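Local coordinates for protein Rik1-associated factor 1 (Schizosaccharomyces pombe, PDB 4O9D) that is a component of the Clr4 methyltransferase complex, which methylates histone H3 to establish heterochromatin, and forms a WD-repeat beta-propeller in the part described here, at residues A[35-41]-A[95-101]; A[43-49]-A[61-67]; A[211-217]-A[229-235]; A[257-261]-A[271-275]. One frame throughout, in Å; residues are numbered along the deposited sequence.

In the fold
All four contacts belong to one beta-propeller of eight blades. Contacts 1 and 2 share neighbouring strands of one blade: strand 33-38 pairs with strand 44-49, which contact 2 joins to 62-66, while contact 1 links 33-38 to the next blade. Contacts 3 and 4 lie across the ring, their centres about 29 to 35 Å from those of the first two; they touch through E234 and Y261. Contacts 2 and 3 are largely buried, contacts 1 and 4 only partly. Paired strands (2 and 4) use direct backbone hydrogen bonds, contact 1 apolar packing, bridging waters and one backbone-to-side-chain bond, and contact 3 F229 packing on leucines with one good and two weak backbone bonds.

Contact 1: A[35-41]-A[95-101]; sequences CVAYNPL and LCFSKGN
N39 lays its CB over one face of the F97 ring, 3.8 Å from the centroid and 24° off the ring normal, while A37 O meets the ring edge near its plane. On the same buried side A37 CB lies between F97 CD2 and L95 CD1, 3.6 Å from the latter. Strands 33-38 and 87-97, which carry these groups, are inner strands of successive blades of the WD40 propeller; segments 35-38 and 95-97 run 6° from parallel, axes 6.3 Å apart. At that spacing water does the joining: one molecule accepts from F97 N at 2.8 Å and donates to Y38 O. The turn end is more open to solvent. There N101, its CG anti to the carbonyl carbon (chi1 -72°), offers OD1 to L41 N at 3.2 Å, on a lone pair. With an alanine in place of N101, L41 N would probably lose this acceptor and the 39-41 loop some hold on the 98-101 turn. Another water bridges N39 ND2 and N101 O; N39 OD1 accepts from E43 N.

Contact 2: A[43-49]-A[61-67]; sequences EKFALGS and NLWIGDF. With EDO (1,2-ethanediol), chain C.
Between F45 and G65 two backbone hydrogen bonds run in opposite senses, the straighter from G65 N to F45 O (2.8 Å, 171°). L47 and W63 form a second hydrogen-bonded pair of strands 44-49 and 62-66, antiparallel neighbours inside a propeller blade. N61 ND2 adds a bent bond to S49 O at 3.2 Å and also donates to S90 O, while N61 OD1 bonds S77 OG. Aromatic packing occupies the face bearing F45, L47 and W63. F45, its CG between the backbone N and the carbonyl carbon (chi1 67°), swings its ring over G65 CA, 3.7 Å from the ring centroid, where a side chain would collide. F67 comes up beside it, the rings slid apart, centroids separated by 5.0 Å and planes at 30°. A serine in place of F67 would probably leave this flank of F45 uncovered and deprive K393 of its cation-pi partner. On the other face K44, bent at its last torsion, reaches D66 OD2 at 3.1 Å on the anti lone pair, while D66 OD1 accepts from S69 N. K44, weakly bonded to ethanediol, and D66 are partly exposed, consistent with a salt bridge bordering solvent, whereas F45, L47 and W63 are buried.

Contact 3: A[211-217]-A[229-235]; sequences NRGCLAL and FNTADEA
F229 lies across L215 and L217 where the outer strand of one propeller blade ends and the loop to the next blade's inner strand begins. Its ring is turned edge-on to the 214-219 backbone: L215 O approaches near the ring plane, 3.5 Å from F229 CD2. In both leucines CG lies anti to the backbone N (chi1 -171° and -166°), which sets L215 CG 3.6 Å from F229 CD2 and L217 CD1 3.9 Å from F229 CZ as they cross the ring obliquely. F229 N fixes the ring's root by donating to L215 O over 2.9 Å. At the loop's far end D233 lies along the G213 peptide, its CG 3.2 Å from G213 O, while the carboxylate is held by K228, K179 and Y181. A CB at G213 would clash with E234 O, consistent with the glycine there; the bond from E234 N to G213 O is weak. Between these ends a water accepts from L215 N at 3.0 Å and donates to F229 O and T231 OG1.

Contact 4: A[257-261]-A[271-275]; sequences NGRVY and CLNFT
R259 and N273 are brought side by side by two torsions. The arginine chain bends at chi3 (71°), and N273 holds its CG between the backbone N and the carbonyl carbon (chi1 65°), so that both polar ends point the same way with the guanidinium and amide planes 34° apart. A water spans them, accepting from R259 NH1 at 3.0 Å and donating to N273 OD1 at 2.9 Å. The rotation of the guanidinium is steered by a bond from within its own strand: R259 NE donates to Y261 OH at 3.0 Å, the oxygen lying in the guanidinium plane. Y261 OH in turn bonds to E234 of the loop leading into this blade, and that nearby carboxylate probably favours the arginine's charge. Y261 also leans on N273, its CD1 4.0 Å from N273 CB. The opposite face of the sheet is apolar. There V260 CB packs at 4.2 Å from F274 CD1, and V260 O meets the F274 ring near its plane, at the edge. The same two residues form the hydrogen-bonded pair, V260 N to F274 O at 3.0 Å and F274 N to V260 O at 2.8 Å. R259 with T275 and Y261 with N273 are non-hydrogen-bonded pairs on either side. Beyond them C271 and L272 both face Y262 in a classic beta bulge, and the whole is the outer beta hairpin of a four-stranded propeller blade.

Contact 1: A[35-41]-A[95-101]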
loop_
_atom_site.group_PDB
_atom_site.type_symbol
_atom_site.label_atom_id
_atom_site.label_comp_id
_atom_site.label_asym_id
_atom_site.label_seq_id
_atom_site.Cartn_x
_atom_site.Cartn_y
_atom_site.Cartn_z
ATOM N N CYS A 35 4.493 -5.700 2.056
ATOM C CA CYS A 35 4.563 -4.808 0.892
ATOM C C CYS A 35 5.432 -5.382 -0.224
ATOM O O CYS A 35 6.341 -6.176 0.016
ATOM C CB CYS A 35 5.074 -3.400 1.232
ATOM S SG CYS A 35 5.903 -3.218 2.783
ATOM N N VAL A 36 5.125 -4.960 -1.439
ATOM C CA VAL A 36 5.815 -5.400 -2.634
ATOM C C VAL A 36 5.871 -4.196 -3.555
ATOM O O VAL A 36 4.911 -3.423 -3.634
ATOM C CB VAL A 36 5.031 -6.511 -3.388
ATOM C CG1 VAL A 36 5.819 -6.948 -4.617
ATOM C CG2 VAL A 36 4.709 -7.714 -2.461
ATOM N N ALA A 37 6.975 -4.027 -4.266
ATOM C CA ALA A 37 7.051 -2.934 -5.218
ATOM C C ALA A 37 7.701 -3.413 -6.481
ATOM O O ALA A 37 8.499 -4.351 -6.452
ATOM C CB ALA A 37 7.843 -1.764 -4.628
ATOM N N TYR A 38 7.367 -2.753 -7.585
ATOM C CA TYR A 38 8.028 -2.996 -8.850
ATOM C C TYR A 38 8.628 -1.674 -9.309
ATOM O O TYR A 38 8.071 -0.614 -9.051
ATOM C CB TYR A 38 7.030 -3.496 -9.898
ATOM C CG TYR A 38 6.186 -4.656 -9.450
ATOM C CD1 TYR A 38 6.634 -5.973 -9.589
ATOM C CD2 TYR A 38 4.920 -4.446 -8.913
ATOM C CE1 TYR A 38 5.851 -7.050 -9.177
ATOM C CE2 TYR A 38 4.124 -5.506 -8.511
ATOM C CZ TYR A 38 4.588 -6.810 -8.648
ATOM O OH TYR A 38 3.781 -7.863 -8.249
ATOM N N ASN A 39 9.772 -1.722 -9.973
ATOM C CA ASN A 39 10.366 -0.486 -10.438
ATOM C C ASN A 39 9.701 -0.087 -11.748
ATOM O O ASN A 39 9.012 -0.910 -12.369
ATOM C CB ASN A 39 11.897 -0.583 -10.490
ATOM C CG ASN A 39 12.422 -1.377 -11.653
ATOM O OD1 ASN A 39 11.701 -2.104 -12.346
ATOM N ND2 ASN A 39 13.725 -1.229 -11.886
ATOM N N PRO A 40 9.834 1.185 -12.140
ATOM C CA PRO A 40 9.037 1.626 -13.298
ATOM C C PRO A 40 9.202 0.687 -14.500
ATOM O O PRO A 40 8.205 0.302 -15.113
ATOM C CB PRO A 40 9.594 3.018 -13.612
ATOM C CG PRO A 40 10.183 3.496 -12.287
ATOM C CD PRO A 40 10.692 2.253 -11.590
ATOM N N LEU A 41 10.450 0.308 -14.792
ATOM C CA LEU A 41 10.773 -0.547 -15.931
ATOM C C LEU A 41 10.224 -1.956 -15.769
ATOM O O LEU A 41 10.251 -2.747 -16.715
ATOM C CB LEU A 41 12.294 -0.625 -16.103
ATOM C CG LEU A 41 13.005 0.694 -16.403
ATOM C CD1 LEU A 41 14.526 0.564 -16.284
ATOM C CD2 LEU A 41 12.621 1.215 -17.773
ATOM N N LEU A 95 7.434 0.841 0.868
ATOM C CA LEU A 95 8.598 1.010 0.025
ATOM C C LEU A 95 8.146 1.337 -1.375
ATOM O O LEU A 95 7.017 1.027 -1.759
ATOM C CB LEU A 95 9.501 -0.228 0.043
ATOM C CG LEU A 95 8.868 -1.604 0.214
ATOM C CD1 LEU A 95 8.070 -1.988 -1.002
ATOM C CD2 LEU A 95 9.968 -2.632 0.494
ATOM N N CYS A 96 9.010 2.012 -2.119
ATOM C CA CYS A 96 8.687 2.346 -3.493
ATOM C C CYS A 96 9.984 2.636 -4.218
ATOM O O CYS A 96 10.924 3.169 -3.633
ATOM C CB CYS A 96 7.745 3.549 -3.558
ATOM S SG CYS A 96 8.285 4.952 -2.582
ATOM N N PHE A 97 10.030 2.263 -5.482
ATOM C CA PHE A 97 11.208 2.503 -6.306
ATOM C C PHE A 97 11.200 3.920 -6.847
ATOM O O PHE A 97 10.139 4.480 -7.138
ATOM C CB PHE A 97 11.228 1.524 -7.477
ATOM C CG PHE A 97 11.705 0.146 -7.105
ATOM C CD1 PHE A 97 13.064 -0.145 -7.085
ATOM C CD2 PHE A 97 10.808 -0.860 -6.782
ATOM C CE1 PHE A 97 13.514 -1.410 -6.762
ATOM C CE2 PHE A 97 11.264 -2.139 -6.445
ATOM C CZ PHE A 97 12.620 -2.405 -6.441
ATOM N N SER A 98 12.393 4.491 -6.989
ATOM C CA SER A 98 12.550 5.834 -7.522
ATOM C C SER A 98 12.110 5.931 -8.968
ATOM O O SER A 98 12.233 4.967 -9.732
ATOM C CB SER A 98 14.022 6.253 -7.413
ATOM O OG SER A 98 14.256 7.382 -8.208
ATOM N N LYS A 99 11.618 7.101 -9.369
ATOM C CA LYS A 99 11.163 7.292 -10.754
ATOM C C LYS A 99 12.332 7.191 -11.756
ATOM O O LYS A 99 12.129 6.879 -12.931
ATOM C CB LYS A 99 10.443 8.636 -10.902
ATOM C CG LYS A 99 9.193 8.762 -10.025
ATOM C CD LYS A 99 8.287 7.537 -10.171
ATOM C CE LYS A 99 6.895 7.778 -9.571
ATOM N NZ LYS A 99 5.923 6.701 -9.967
ATOM N N GLY A 100 13.549 7.458 -11.287
ATOM C CA GLY A 100 14.741 7.322 -12.116
ATOM C C GLY A 100 15.287 5.893 -12.171
ATOM O O GLY A 100 16.310 5.632 -12.804
ATOM N N ASN A 101 14.608 4.970 -11.493
ATOM C CA ASN A 101 14.963 3.547 -11.536
ATOM C C ASN A 101 16.289 3.174 -10.873
ATOM O O ASN A 101 16.724 2.026 -10.983
ATOM C CB ASN A 101 15.008 3.038 -12.990
ATOM C CG ASN A 101 13.627 2.911 -13.628
ATOM O OD1 ASN A 101 12.932 1.898 -13.456
ATOM N ND2 ASN A 101 13.243 3.916 -14.408
HETATM O O HOH W 1 4.149 -0.650 -2.333
HETATM O O HOH W 2 7.601 1.342 -6.513
HETATM O O HOH W 3 15.268 0.102 -9.914
#

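Contact 2: A[43-49]-A[61-67]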
loop_
_atom_site.group_PDB
_atom_site.type_symbol
_atom_site.label_atom_id
_atom_site.label_comp_id
_atom_site.label_asym_id
_atom_site.label_seq_id
_atom_site.Cartn_x
_atom_site.Cartn_y
_atom_site.Cartn_z
ATOM N N GLU A 43 11.653 -4.279 -14.113
ATOM C CA GLU A 43 12.845 -5.123 -14.235
ATOM C C GLU A 43 13.260 -5.689 -12.887
ATOM O O GLU A 43 13.986 -6.685 -12.815
ATOM C CB GLU A 43 14.002 -4.306 -14.821
ATOM C CG GLU A 43 13.894 -4.129 -16.324
ATOM C CD GLU A 43 14.917 -3.171 -16.908
ATOM O OE1 GLU A 43 14.869 -2.967 -18.142
ATOM O OE2 GLU A 43 15.751 -2.615 -16.150
ATOM N N LYS A 44 12.802 -5.047 -11.814
ATOM C CA LYS A 44 13.222 -5.423 -10.470
ATOM C C LYS A 44 12.033 -5.269 -9.553
ATOM O O LYS A 44 11.104 -4.530 -9.883
ATOM C CB LYS A 44 14.367 -4.518 -10.005
ATOM C CG LYS A 44 15.623 -4.633 -10.854
ATOM C CD LYS A 44 16.768 -3.834 -10.259
ATOM C CE LYS A 44 18.103 -4.199 -10.896
ATOM N NZ LYS A 44 18.783 -5.285 -10.129
ATOM N N PHE A 45 12.057 -5.968 -8.420
ATOM C CA PHE A 45 10.976 -5.886 -7.449
ATOM C C PHE A 45 11.600 -5.887 -6.058
ATOM O O PHE A 45 12.776 -6.203 -5.901
ATOM C CB PHE A 45 10.029 -7.084 -7.608
ATOM C CG PHE A 45 10.665 -8.388 -7.250
ATOM C CD1 PHE A 45 10.637 -8.850 -5.946
ATOM C CD2 PHE A 45 11.328 -9.146 -8.224
ATOM C CE1 PHE A 45 11.239 -10.075 -5.605
ATOM C CE2 PHE A 45 11.933 -10.364 -7.901
ATOM C CZ PHE A 45 11.896 -10.830 -6.593
ATOM N N ALA A 46 10.815 -5.544 -5.051
ATOM C CA ALA A 46 11.283 -5.594 -3.680
ATOM C C ALA A 46 10.175 -6.057 -2.747
ATOM O O ALA A 46 9.000 -5.767 -2.972
ATOM C CB ALA A 46 11.850 -4.205 -3.224
ATOM N N LEU A 47 10.566 -6.772 -1.693
ATOM C CA LEU A 47 9.633 -7.370 -0.744
ATOM C C LEU A 47 9.960 -6.897 0.655
ATOM O O LEU A 47 11.095 -7.036 1.094
ATOM C CB LEU A 47 9.767 -8.900 -0.754
ATOM C CG LEU A 47 9.683 -9.634 -2.091
ATOM C CD1 LEU A 47 10.012 -11.137 -1.892
ATOM C CD2 LEU A 47 8.305 -9.475 -2.730
ATOM N N GLY A 48 8.964 -6.369 1.367
ATOM C CA GLY A 48 9.125 -6.035 2.763
ATOM C C GLY A 48 8.210 -6.843 3.651
ATOM O O GLY A 48 7.026 -6.983 3.353
ATOM N N SER A 49 8.741 -7.353 4.755
ATOM C CA SER A 49 7.939 -8.149 5.673
ATOM C C SER A 49 8.013 -7.653 7.106
ATOM O O SER A 49 8.786 -6.731 7.436
ATOM C CB SER A 49 8.315 -9.641 5.598
ATOM O OG SER A 49 9.692 -9.852 5.804
ATOM N N ASN A 61 14.292 -8.654 6.742
ATOM C CA ASN A 61 12.920 -8.637 6.243
ATOM C C ASN A 61 12.768 -7.748 4.991
ATOM O O ASN A 61 11.680 -7.231 4.715
ATOM C CB ASN A 61 12.029 -8.087 7.362
ATOM C CG ASN A 61 12.536 -6.740 7.895
ATOM O OD1 ASN A 61 13.693 -6.382 7.681
ATOM N ND2 ASN A 61 11.671 -5.996 8.583
ATOM N N LEU A 62 13.852 -7.581 4.234
ATOM C CA LEU A 62 13.876 -6.610 3.124
ATOM C C LEU A 62 14.678 -7.125 1.918
ATOM O O LEU A 62 15.908 -7.232 1.970
ATOM C CB LEU A 62 14.434 -5.250 3.613
ATOM C CG LEU A 62 14.486 -4.162 2.531
ATOM C CD1 LEU A 62 13.080 -3.823 2.012
ATOM C CD2 LEU A 62 15.223 -2.901 3.024
ATOM N N TRP A 63 13.980 -7.450 0.827
ATOM C CA TRP A 63 14.637 -8.100 -0.310
ATOM C C TRP A 63 14.461 -7.331 -1.618
ATOM O O TRP A 63 13.467 -6.620 -1.827
ATOM C CB TRP A 63 14.129 -9.531 -0.470
ATOM C CG TRP A 63 14.337 -10.390 0.754
ATOM C CD1 TRP A 63 13.646 -10.325 1.931
ATOM C CD2 TRP A 63 15.299 -11.452 0.913
ATOM N NE1 TRP A 63 14.124 -11.268 2.810
ATOM C CE2 TRP A 63 15.133 -11.975 2.207
ATOM C CE3 TRP A 63 16.291 -11.998 0.085
ATOM C CZ2 TRP A 63 15.920 -13.022 2.698
ATOM C CZ3 TRP A 63 17.068 -13.036 0.569
ATOM C CH2 TRP A 63 16.873 -13.542 1.861
ATOM N N ILE A 64 15.446 -7.468 -2.497
ATOM C CA ILE A 64 15.371 -6.872 -3.818
ATOM C C ILE A 64 15.709 -7.973 -4.782
ATOM O O ILE A 64 16.735 -8.656 -4.607
ATOM C CB ILE A 64 16.376 -5.711 -4.026
ATOM C CG1 ILE A 64 16.096 -4.556 -3.066
ATOM C CG2 ILE A 64 16.303 -5.196 -5.474
ATOM C CD1 ILE A 64 16.874 -3.286 -3.416
ATOM N N GLY A 65 14.846 -8.152 -5.780
ATOM C CA GLY A 65 15.002 -9.201 -6.773
ATOM C C GLY A 65 15.089 -8.623 -8.177
ATOM O O GLY A 65 14.720 -7.466 -8.406
ATOM N N ASP A 66 15.568 -9.443 -9.114
ATOM C CA ASP A 66 15.803 -9.034 -10.489
ATOM C C ASP A 66 15.145 -10.048 -11.423
ATOM O O ASP A 66 15.450 -11.240 -11.358
ATOM C CB ASP A 66 17.315 -8.988 -10.760
ATOM C CG ASP A 66 17.643 -8.501 -12.159
ATOM O OD1 ASP A 66 17.546 -9.304 -13.106
ATOM O OD2 ASP A 66 17.982 -7.306 -12.312
ATOM N N PHE A 67 14.256 -9.578 -12.293
ATOM C CA PHE A 67 13.457 -10.476 -13.128
ATOM C C PHE A 67 14.306 -11.141 -14.234
ATOM O O PHE A 67 14.139 -12.316 -14.525
ATOM C CB PHE A 67 12.259 -9.737 -13.732
ATOM C CG PHE A 67 11.174 -9.376 -12.725
ATOM C CD1 PHE A 67 10.714 -10.311 -11.802
ATOM C CD2 PHE A 67 10.610 -8.106 -12.712
ATOM C CE1 PHE A 67 9.700 -9.986 -10.884
ATOM C CE2 PHE A 67 9.595 -7.770 -11.793
ATOM C CZ PHE A 67 9.145 -8.720 -10.874
HETATM C C1 EDO C . 19.017 -7.936 -6.576
HETATM O O1 EDO C . 19.343 -6.875 -7.484
HETATM C C2 EDO C . 19.053 -9.283 -7.297
HETATM O O2 EDO C . 20.268 -9.453 -8.042
#

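Contact 3: A[211-217]-A[229-235]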
loop_
_atom_site.group_PDB
_atom_site.type_symbol
_atom_site.label_atom_id
_atom_site.label_comp_id
_atom_site.label_asym_id
_atom_site.label_seq_id
_atom_site.Cartn_x
_atom_site.Cartn_y
_atom_site.Cartn_z
ATOM N N ASN A 211 -11.807 5.589 17.435
ATOM C CA ASN A 211 -11.806 5.686 15.972
ATOM C C ASN A 211 -11.867 7.158 15.510
ATOM O O ASN A 211 -12.830 7.587 14.876
ATOM C CB ASN A 211 -12.963 4.879 15.354
ATOM C CG ASN A 211 -12.643 3.372 15.190
ATOM O OD1 ASN A 211 -11.492 2.944 15.252
ATOM N ND2 ASN A 211 -13.674 2.584 14.944
ATOM N N ARG A 212 -10.827 7.921 15.842
ATOM C CA ARG A 212 -10.723 9.326 15.440
ATOM C C ARG A 212 -9.555 9.538 14.499
ATOM O O ARG A 212 -8.724 8.666 14.339
ATOM C CB ARG A 212 -10.503 10.198 16.666
ATOM C CG ARG A 212 -11.160 9.647 17.884
ATOM C CD ARG A 212 -12.627 9.857 17.795
ATOM N NE ARG A 212 -12.966 11.257 18.020
ATOM C CZ ARG A 212 -14.100 11.661 18.575
ATOM N NH1 ARG A 212 -15.006 10.768 18.957
ATOM N NH2 ARG A 212 -14.327 12.959 18.741
ATOM N N GLY A 213 -9.495 10.726 13.913
ATOM C CA GLY A 213 -8.521 11.049 12.885
ATOM C C GLY A 213 -9.122 12.122 12.008
ATOM O O GLY A 213 -10.104 12.803 12.392
ATOM N N CYS A 214 -8.561 12.265 10.817
ATOM C CA CYS A 214 -9.072 13.234 9.844
ATOM C C CYS A 214 -8.303 13.108 8.519
ATOM O O CYS A 214 -7.358 12.321 8.408
ATOM C CB CYS A 214 -8.929 14.651 10.390
ATOM S SG CYS A 214 -7.223 15.115 10.736
ATOM N N LEU A 215 -8.733 13.889 7.530
ATOM C CA LEU A 215 -8.117 13.908 6.211
ATOM C C LEU A 215 -7.791 15.370 5.859
ATOM O O LEU A 215 -8.674 16.240 5.932
ATOM C CB LEU A 215 -9.083 13.276 5.190
ATOM C CG LEU A 215 -8.510 13.013 3.796
ATOM C CD1 LEU A 215 -7.466 11.864 3.882
ATOM C CD2 LEU A 215 -9.622 12.704 2.828
ATOM N N ALA A 216 -6.516 15.656 5.558
ATOM C CA ALA A 216 -6.073 17.027 5.283
ATOM C C ALA A 216 -5.323 17.165 3.959
ATOM O O ALA A 216 -4.858 16.168 3.382
ATOM C CB ALA A 216 -5.188 17.535 6.412
ATOM N N LEU A 217 -5.197 18.405 3.483
ATOM C CA LEU A 217 -4.488 18.662 2.244
ATOM C C LEU A 217 -3.352 19.647 2.475
ATOM O O LEU A 217 -3.512 20.607 3.240
ATOM C CB LEU A 217 -5.444 19.250 1.217
ATOM C CG LEU A 217 -4.958 19.276 -0.240
ATOM C CD1 LEU A 217 -4.865 17.844 -0.857
ATOM C CD2 LEU A 217 -5.875 20.200 -1.081
ATOM N N PHE A 229 -10.374 18.310 4.867
ATOM C CA PHE A 229 -11.515 17.879 4.071
ATOM C C PHE A 229 -12.740 17.797 4.991
ATOM O O PHE A 229 -12.611 17.497 6.178
ATOM C CB PHE A 229 -11.245 16.524 3.417
ATOM C CG PHE A 229 -10.274 16.587 2.269
ATOM C CD1 PHE A 229 -10.716 16.877 0.990
ATOM C CD2 PHE A 229 -8.927 16.372 2.473
ATOM C CE1 PHE A 229 -9.829 16.929 -0.076
ATOM C CE2 PHE A 229 -8.044 16.411 1.418
ATOM C CZ PHE A 229 -8.495 16.695 0.134
ATOM N N ASN A 230 -13.914 18.064 4.443
ATOM C CA ASN A 230 -15.116 18.170 5.285
ATOM C C ASN A 230 -15.689 16.792 5.638
ATOM O O ASN A 230 -16.600 16.329 4.992
ATOM C CB ASN A 230 -16.170 19.045 4.592
ATOM C CG ASN A 230 -17.379 19.345 5.482
ATOM O OD1 ASN A 230 -17.286 19.357 6.707
ATOM N ND2 ASN A 230 -18.526 19.555 4.853
ATOM N N THR A 231 -15.122 16.145 6.656
ATOM C CA THR A 231 -15.700 14.932 7.246
ATOM C C THR A 231 -15.640 15.089 8.748
ATOM O O THR A 231 -14.928 15.945 9.248
ATOM C CB THR A 231 -14.882 13.653 6.933
ATOM O OG1 THR A 231 -13.684 13.625 7.736
ATOM C CG2 THR A 231 -14.513 13.589 5.456
ATOM N N ALA A 232 -16.364 14.247 9.472
ATOM C CA ALA A 232 -16.171 14.151 10.914
ATOM C C ALA A 232 -14.750 13.687 11.227
ATOM O O ALA A 232 -14.041 13.201 10.316
ATOM C CB ALA A 232 -17.181 13.151 11.490
ATOM N N ASP A 233 -14.343 13.781 12.501
ATOM C CA ASP A 233 -13.073 13.179 12.930
ATOM C C ASP A 233 -13.263 11.675 13.059
ATOM O O ASP A 233 -14.049 11.215 13.896
ATOM C CB ASP A 233 -12.554 13.782 14.244
ATOM C CG ASP A 233 -11.697 15.042 14.017
ATOM O OD1 ASP A 233 -11.934 15.756 13.010
ATOM O OD2 ASP A 233 -10.780 15.303 14.836
ATOM N N GLU A 234 -12.576 10.935 12.182
ATOM C CA GLU A 234 -12.758 9.497 11.988
ATOM C C GLU A 234 -11.372 8.960 11.600
ATOM O O GLU A 234 -10.545 9.703 11.067
ATOM C CB GLU A 234 -13.760 9.215 10.849
ATOM C CG GLU A 234 -15.160 9.841 11.068
ATOM C CD GLU A 234 -16.048 9.839 9.818
ATOM O OE1 GLU A 234 -15.580 9.535 8.690
ATOM O OE2 GLU A 234 -17.231 10.173 9.976
ATOM N N ALA A 235 -11.126 7.686 11.873
ATOM C CA ALA A 235 -9.825 7.068 11.608
ATOM C C ALA A 235 -9.768 6.605 10.160
ATOM O O ALA A 235 -10.417 5.619 9.781
ATOM C CB ALA A 235 -9.598 5.890 12.544
HETATM O O HOH W 4 -15.122 8.859 14.952
HETATM O O HOH W 5 -11.285 15.409 7.709
#

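Contact 4: A[257-261]-A[271-275]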
loop_
_atom_site.group_PDB
_atom_site.type_symbol
_atom_site.label_atom_id
_atom_site.label_comp_id
_atom_site.label_asym_id
_atom_site.label_seq_id
_atom_site.Cartn_x
_atom_site.Cartn_y
_atom_site.Cartn_z
ATOM N N ASN A 257 -20.184 2.217 12.141
ATOM C CA ASN A 257 -19.869 1.594 10.896
ATOM C C ASN A 257 -18.758 2.298 10.135
ATOM O O ASN A 257 -18.274 3.266 10.544
ATOM C CB ASN A 257 -21.130 1.541 10.059
ATOM C CG ASN A 257 -21.635 2.918 9.678
ATOM O OD1 ASN A 257 -22.062 3.674 10.525
ATOM N ND2 ASN A 257 -21.586 3.239 8.399
ATOM N N GLY A 258 -18.359 1.762 9.027
ATOM C CA GLY A 258 -17.363 2.373 8.191
ATOM C C GLY A 258 -17.940 3.307 7.167
ATOM O O GLY A 258 -19.056 3.216 6.831
ATOM N N ARG A 259 -17.120 4.194 6.670
ATOM C CA ARG A 259 -17.513 5.112 5.602
ATOM C C ARG A 259 -16.484 5.192 4.473
ATOM O O ARG A 259 -15.284 5.030 4.704
ATOM C CB ARG A 259 -17.800 6.502 6.196
ATOM C CG ARG A 259 -19.226 6.572 6.813
ATOM C CD ARG A 259 -19.502 7.855 7.555
ATOM N NE ARG A 259 -19.638 9.020 6.686
ATOM C CZ ARG A 259 -20.763 9.361 6.075
ATOM N NH1 ARG A 259 -21.836 8.591 6.197
ATOM N NH2 ARG A 259 -20.813 10.450 5.320
ATOM N N VAL A 260 -16.958 5.463 3.260
ATOM C CA VAL A 260 -16.081 5.739 2.133
ATOM C C VAL A 260 -16.470 7.056 1.485
ATOM O O VAL A 260 -17.664 7.316 1.182
ATOM C CB VAL A 260 -16.147 4.645 1.028
ATOM C CG1 VAL A 260 -15.086 4.932 -0.030
ATOM C CG2 VAL A 260 -15.980 3.253 1.616
ATOM N N TYR A 261 -15.457 7.888 1.262
ATOM C CA TYR A 261 -15.654 9.167 0.597
ATOM C C TYR A 261 -15.063 9.179 -0.790
ATOM O O TYR A 261 -14.010 8.575 -1.022
ATOM C CB TYR A 261 -15.005 10.290 1.411
ATOM C CG TYR A 261 -15.521 10.339 2.815
ATOM C CD1 TYR A 261 -16.650 11.075 3.121
ATOM C CD2 TYR A 261 -14.882 9.649 3.836
ATOM C CE1 TYR A 261 -17.140 11.127 4.417
ATOM C CE2 TYR A 261 -15.352 9.683 5.128
ATOM C CZ TYR A 261 -16.488 10.429 5.419
ATOM O OH TYR A 261 -16.993 10.460 6.696
ATOM N N CYS A 271 -17.328 14.747 -2.651
ATOM C CA CYS A 271 -18.420 14.794 -3.613
ATOM C C CYS A 271 -19.498 13.752 -3.308
ATOM O O CYS A 271 -20.690 14.044 -3.353
ATOM C CB CYS A 271 -17.869 14.598 -5.021
ATOM S SG CYS A 271 -17.180 16.110 -5.709
ATOM N N LEU A 272 -19.074 12.538 -2.993
ATOM C CA LEU A 272 -20.007 11.450 -2.696
ATOM C C LEU A 272 -19.536 10.748 -1.435
ATOM O O LEU A 272 -18.337 10.732 -1.113
ATOM C CB LEU A 272 -20.021 10.424 -3.828
ATOM C CG LEU A 272 -20.174 10.891 -5.277
ATOM C CD1 LEU A 272 -19.708 9.789 -6.223
ATOM C CD2 LEU A 272 -21.612 11.295 -5.592
ATOM N N ASN A 273 -20.471 10.171 -0.705
ATOM C CA ASN A 273 -20.102 9.338 0.419
ATOM C C ASN A 273 -20.977 8.089 0.464
ATOM O O ASN A 273 -22.117 8.093 -0.007
ATOM C CB ASN A 273 -20.258 10.111 1.696
ATOM C CG ASN A 273 -21.686 10.471 1.957
ATOM O OD1 ASN A 273 -22.477 9.631 2.406
ATOM N ND2 ASN A 273 -22.045 11.708 1.645
ATOM N N PHE A 274 -20.441 7.027 1.047
ATOM C CA PHE A 274 -21.144 5.756 1.154
ATOM C C PHE A 274 -20.961 5.295 2.593
ATOM O O PHE A 274 -19.943 5.604 3.248
ATOM C CB PHE A 274 -20.509 4.724 0.218
ATOM C CG PHE A 274 -20.335 5.210 -1.183
ATOM C CD1 PHE A 274 -19.249 6.006 -1.521
ATOM C CD2 PHE A 274 -21.265 4.885 -2.165
ATOM C CE1 PHE A 274 -19.089 6.478 -2.808
ATOM C CE2 PHE A 274 -21.120 5.343 -3.453
ATOM C CZ PHE A 274 -20.033 6.135 -3.787
ATOM N N THR A 275 -21.935 4.555 3.089
ATOM C CA THR A 275 -21.835 3.985 4.401
ATOM C C THR A 275 -21.948 2.472 4.293
ATOM O O THR A 275 -22.651 1.929 3.429
ATOM C CB THR A 275 -22.912 4.538 5.323
ATOM O OG1 THR A 275 -24.192 4.114 4.855
ATOM C CG2 THR A 275 -22.861 6.038 5.311
HETATM O O HOH W 6 -24.246 9.502 4.751
#